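Local coordinates for protein ZmpA Glycopeptidase (PDB 6XSX) that is a metalloprotease of the M60 family, seen here as its catalytic module, that probably cleaves the peptide backbone of glycosylated proteins, at residues V459-D471 with F492-N504. Residues are numbered along the deposited sequence; the frame is centred on the assembly and turned at random. Where two conformers were deposited one is given.
Sequences VNGNDVSISFDID and FTSTNNFVDHGAN. With EDO (1,2-ethanediol), chain E.
Val-464 and Asp-500 form a hydrogen-bonded pair where strands 463-470 and 497-500 run antiparallel. Val-464 N gives to Asp-500 O at 3.0 Å and Asp-500 N to Val-464 O at 2.7 Å. Ile-466 and Phe-498 repeat the pairing, and Phe-468 N bonds to Asn-496 O at 2.9 Å.

Between these pairs, polar side chains share one face of the sheet with Val-499. Ser-465 OG swings anti to its N (chi1 -178°), toward the Asn-497 amide, and gives a weak bond to OD1 at 3.4 Å. Asp-463 sets its carboxylate nearly upright to the His-501 ring, planes 79° apart, with OD1 3.3 Å from CD2. Val-499 CG1 lies over a face of that imidazole, toward its rim, and touches Asp-463 CB at 3.7 Å.

Apolar contacts lie on the other face. Phe-468 and Phe-498 run side by side, CE2 of the former 4.0 Å from CB of the latter. Thr-493 CG2 meets the Phe-468 ring at its edge.

This face packs in a beta-sandwich manner on the sheet of strands 478-485 and 511-517: Phe-468 stacks with Tyr-481, and Asp-500 OD2 hydrogen-bonds Tyr-511 and salt-bridges Arg-485. Strand 452-459 flanks strand 463-470 across from strand 497-500, and helix 321-331 borders Thr-493.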
loop_
_atom_site.group_PDB
_atom_site.type_symbol
_atom_site.label_atom_id
_atom_site.label_comp_id
_atom_site.label_asym_id
_atom_site.label_seq_id
_atom_site.Cartn_x
_atom_site.Cartn_y
_atom_site.Cartn_z
ATOM N N VAL A 459 29.901 32.547 -8.008
ATOM C CA VAL A 459 30.671 31.439 -7.460
ATOM C C VAL A 459 31.118 30.521 -8.599
ATOM O O VAL A 459 30.715 30.719 -9.746
ATOM C CB VAL A 459 29.872 30.657 -6.394
ATOM C CG1 VAL A 459 29.527 31.504 -5.174
ATOM C CG2 VAL A 459 28.619 30.007 -6.973
ATOM N N ASN A 460 31.953 29.523 -8.249
ATOM C CA ASN A 460 32.451 28.463 -9.122
ATOM C C ASN A 460 32.897 29.020 -10.473
ATOM O O ASN A 460 32.762 28.352 -11.496
ATOM C CB ASN A 460 31.450 27.314 -9.310
ATOM C CG ASN A 460 30.861 26.782 -8.017
ATOM O OD1 ASN A 460 29.643 26.696 -7.875
ATOM N ND2 ASN A 460 31.709 26.417 -7.067
ATOM N N GLY A 461 33.429 30.245 -10.471
ATOM C CA GLY A 461 33.792 30.909 -11.712
ATOM C C GLY A 461 32.778 31.973 -12.128
ATOM O O GLY A 461 33.064 33.163 -12.022
ATOM N N ASN A 462 31.603 31.536 -12.609
ATOM C CA ASN A 462 30.641 32.448 -13.219
ATOM C C ASN A 462 29.210 31.905 -13.137
ATOM O O ASN A 462 28.408 32.115 -14.048
ATOM C CB ASN A 462 31.045 32.832 -14.648
ATOM C CG ASN A 462 31.601 31.673 -15.448
ATOM O OD1 ASN A 462 31.437 30.513 -15.076
ATOM N ND2 ASN A 462 32.266 31.976 -16.551
ATOM N N ASP A 463 28.884 31.229 -12.029
ATOM C CA ASP A 463 27.496 30.945 -11.701
ATOM C C ASP A 463 26.967 32.054 -10.793
ATOM O O ASP A 463 27.731 32.676 -10.052
ATOM C CB ASP A 463 27.336 29.600 -10.988
ATOM C CG ASP A 463 27.837 28.386 -11.752
ATOM O OD1 ASP A 463 27.614 28.314 -12.981
ATOM O OD2 ASP A 463 28.441 27.512 -11.099
ATOM N N VAL A 464 25.649 32.278 -10.856
ATOM C CA VAL A 464 24.945 33.143 -9.922
ATOM C C VAL A 464 24.275 32.274 -8.858
ATOM O O VAL A 464 23.344 31.527 -9.166
ATOM C CB VAL A 464 23.903 34.015 -10.644
ATOM C CG1 VAL A 464 23.120 34.868 -9.655
ATOM C CG2 VAL A 464 24.535 34.873 -11.729
ATOM N N SER A 465 24.758 32.385 -7.613
ATOM C CA SER A 465 24.203 31.651 -6.489
ATOM C C SER A 465 23.278 32.571 -5.703
ATOM O O SER A 465 23.736 33.527 -5.082
ATOM C CB SER A 465 25.289 31.079 -5.614
ATOM O OG SER A 465 24.735 30.322 -4.551
ATOM N N ILE A 466 21.974 32.274 -5.760
ATOM C CA ILE A 466 20.954 33.101 -5.142
ATOM C C ILE A 466 20.461 32.394 -3.884
ATOM O O ILE A 466 19.917 31.292 -3.973
ATOM C CB ILE A 466 19.800 33.368 -6.128
ATOM C CG1 ILE A 466 20.321 33.842 -7.489
ATOM C CG2 ILE A 466 18.782 34.328 -5.517
ATOM C CD1 ILE A 466 19.317 33.781 -8.618
ATOM N N SER A 467 20.677 33.028 -2.718
ATOM C CA SER A 467 20.169 32.484 -1.465
ATOM C C SER A 467 18.922 33.252 -1.037
ATOM O O SER A 467 18.776 34.434 -1.360
ATOM C CB SER A 467 21.217 32.471 -0.386
ATOM O OG SER A 467 21.365 33.757 0.198
ATOM N N PHE A 468 18.037 32.562 -0.303
ATOM C CA PHE A 468 16.737 33.092 0.079
ATOM C C PHE A 468 16.614 33.122 1.593
ATOM O O PHE A 468 16.953 32.154 2.268
ATOM C CB PHE A 468 15.625 32.204 -0.481
ATOM C CG PHE A 468 15.711 32.016 -1.973
ATOM C CD1 PHE A 468 15.641 33.109 -2.830
ATOM C CD2 PHE A 468 15.900 30.753 -2.522
ATOM C CE1 PHE A 468 15.729 32.941 -4.205
ATOM C CE2 PHE A 468 15.985 30.591 -3.899
ATOM C CZ PHE A 468 15.893 31.680 -4.734
ATOM N N ASP A 469 16.122 34.252 2.109
ATOM C CA ASP A 469 15.829 34.398 3.525
ATOM C C ASP A 469 14.373 34.846 3.651
ATOM O O ASP A 469 13.876 35.559 2.783
ATOM C CB ASP A 469 16.835 35.347 4.183
ATOM C CG ASP A 469 18.282 35.034 3.831
ATOM O OD1 ASP A 469 18.902 34.219 4.550
ATOM O OD2 ASP A 469 18.781 35.601 2.832
ATOM N N ILE A 470 13.698 34.397 4.717
ATOM C CA ILE A 470 12.289 34.675 4.958
ATOM C C ILE A 470 12.087 34.978 6.446
ATOM O O ILE A 470 12.826 34.476 7.292
ATOM C CB ILE A 470 11.406 33.495 4.493
ATOM C CG1 ILE A 470 9.956 33.924 4.234
ATOM C CG2 ILE A 470 11.476 32.345 5.489
ATOM C CD1 ILE A 470 9.017 32.790 3.860
ATOM N N ASP A 471 11.065 35.787 6.751
ATOM C CA ASP A 471 10.735 36.174 8.115
ATOM C C ASP A 471 10.371 34.956 8.954
ATOM O O ASP A 471 9.831 33.970 8.445
ATOM C CB ASP A 471 9.618 37.224 8.183
ATOM C CG ASP A 471 8.254 36.716 7.747
ATOM O OD1 ASP A 471 8.021 36.660 6.521
ATOM O OD2 ASP A 471 7.434 36.381 8.635
ATOM N N PHE A 492 12.509 26.638 -10.082
ATOM C CA PHE A 492 11.809 26.612 -8.812
ATOM C C PHE A 492 12.503 25.601 -7.916
ATOM O O PHE A 492 12.727 24.461 -8.322
ATOM C CB PHE A 492 10.350 26.177 -8.972
ATOM C CG PHE A 492 9.576 26.115 -7.677
ATOM C CD1 PHE A 492 9.634 24.992 -6.861
ATOM C CD2 PHE A 492 8.779 27.178 -7.275
ATOM C CE1 PHE A 492 8.916 24.931 -5.673
ATOM C CE2 PHE A 492 8.059 27.118 -6.088
ATOM C CZ PHE A 492 8.126 25.995 -5.291
ATOM N N THR A 493 12.814 26.027 -6.688
ATOM C CA THR A 493 13.441 25.133 -5.739
ATOM C C THR A 493 12.667 25.186 -4.432
ATOM O O THR A 493 12.166 26.247 -4.044
ATOM C CB THR A 493 14.915 25.494 -5.516
ATOM O OG1 THR A 493 15.415 24.524 -4.596
ATOM C CG2 THR A 493 15.108 26.888 -4.958
ATOM N N SER A 494 12.589 24.028 -3.771
ATOM C CA SER A 494 11.997 23.935 -2.449
ATOM C C SER A 494 13.060 24.207 -1.382
ATOM O O SER A 494 12.770 24.141 -0.192
ATOM C CB SER A 494 11.310 22.599 -2.251
ATOM O OG SER A 494 12.252 21.540 -2.135
ATOM N N THR A 495 14.284 24.551 -1.811
ATOM C CA THR A 495 15.379 24.822 -0.884
ATOM C C THR A 495 15.573 26.333 -0.729
ATOM O O THR A 495 14.883 27.121 -1.380
ATOM C CB THR A 495 16.685 24.144 -1.330
ATOM O OG1 THR A 495 17.193 24.872 -2.452
ATOM C CG2 THR A 495 16.519 22.679 -1.679
ATOM N N ASN A 496 16.536 26.713 0.126
ATOM C CA ASN A 496 16.864 28.107 0.399
ATOM C C ASN A 496 17.924 28.630 -0.574
ATOM O O ASN A 496 18.463 29.707 -0.354
ATOM C CB ASN A 496 17.303 28.328 1.855
ATOM C CG ASN A 496 18.558 27.568 2.249
ATOM O OD1 ASN A 496 19.291 27.053 1.404
ATOM N ND2 ASN A 496 18.820 27.478 3.542
ATOM N N ASN A 497 18.225 27.893 -1.648
ATOM C CA ASN A 497 19.270 28.361 -2.550
ATOM C C ASN A 497 19.025 27.870 -3.973
ATOM O O ASN A 497 18.640 26.724 -4.183
ATOM C CB ASN A 497 20.665 27.955 -2.056
ATOM C CG ASN A 497 21.768 28.666 -2.806
ATOM O OD1 ASN A 497 22.250 28.170 -3.822
ATOM N ND2 ASN A 497 22.140 29.847 -2.345
ATOM N N PHE A 498 19.272 28.747 -4.950
ATOM C CA PHE A 498 19.201 28.372 -6.355
ATOM C C PHE A 498 20.441 28.869 -7.094
ATOM O O PHE A 498 20.778 30.049 -7.005
ATOM C CB PHE A 498 17.979 29.005 -7.021
ATOM C CG PHE A 498 17.860 28.702 -8.494
ATOM C CD1 PHE A 498 17.395 27.467 -8.930
ATOM C CD2 PHE A 498 18.218 29.645 -9.448
ATOM C CE1 PHE A 498 17.295 27.181 -10.286
ATOM C CE2 PHE A 498 18.117 29.362 -10.804
ATOM C CZ PHE A 498 17.651 28.132 -11.221
ATOM N N VAL A 499 21.088 27.976 -7.860
ATOM C CA VAL A 499 22.236 28.367 -8.663
ATOM C C VAL A 499 21.820 28.491 -10.129
ATOM O O VAL A 499 21.385 27.520 -10.751
ATOM C CB VAL A 499 23.447 27.428 -8.493
ATOM C CG1 VAL A 499 24.507 27.713 -9.550
ATOM C CG2 VAL A 499 24.058 27.504 -7.099
ATOM N N ASP A 500 21.975 29.705 -10.666
ATOM C CA ASP A 500 21.727 29.989 -12.070
ATOM C C ASP A 500 23.037 29.850 -12.846
ATOM O O ASP A 500 23.892 30.736 -12.794
ATOM C CB ASP A 500 21.081 31.367 -12.253
ATOM C CG ASP A 500 20.781 31.722 -13.700
ATOM O OD1 ASP A 500 20.763 30.800 -14.545
ATOM O OD2 ASP A 500 20.558 32.915 -13.969
ATOM N N HIS A 501 23.161 28.725 -13.567
ATOM C CA HIS A 501 24.345 28.361 -14.326
ATOM C C HIS A 501 24.319 28.987 -15.719
ATOM O O HIS A 501 25.255 28.789 -16.487
ATOM C CB HIS A 501 24.409 26.839 -14.512
ATOM C CG HIS A 501 24.563 26.035 -13.265
ATOM N ND1 HIS A 501 23.484 25.450 -12.623
ATOM C CD2 HIS A 501 25.660 25.673 -12.567
ATOM C CE1 HIS A 501 23.911 24.778 -11.574
ATOM N NE2 HIS A 501 25.243 24.898 -11.520
ATOM N N GLY A 502 23.243 29.717 -16.051
ATOM C CA GLY A 502 22.999 30.140 -17.424
ATOM C C GLY A 502 22.788 31.645 -17.581
ATOM O O GLY A 502 21.913 32.067 -18.338
ATOM N N ALA A 503 23.614 32.446 -16.894
ATOM C CA ALA A 503 23.535 33.898 -16.978
ATOM C C ALA A 503 24.784 34.466 -17.654
ATOM O O ALA A 503 25.905 34.159 -17.247
ATOM C CB ALA A 503 23.322 34.485 -15.602
ATOM N N ASN A 504 24.560 35.299 -18.686
ATOM C CA ASN A 504 25.600 35.981 -19.448
ATOM C C ASN A 504 25.737 37.423 -18.942
ATOM O O ASN A 504 26.888 37.849 -18.723
ATOM C CB ASN A 504 25.298 35.973 -20.951
HETATM C C1 EDO E . 12.106 27.064 0.632
HETATM O O1 EDO E . 11.198 26.096 1.133
HETATM C C2 EDO E . 13.306 27.280 1.479
HETATM O O2 EDO E . 13.142 26.816 2.792
#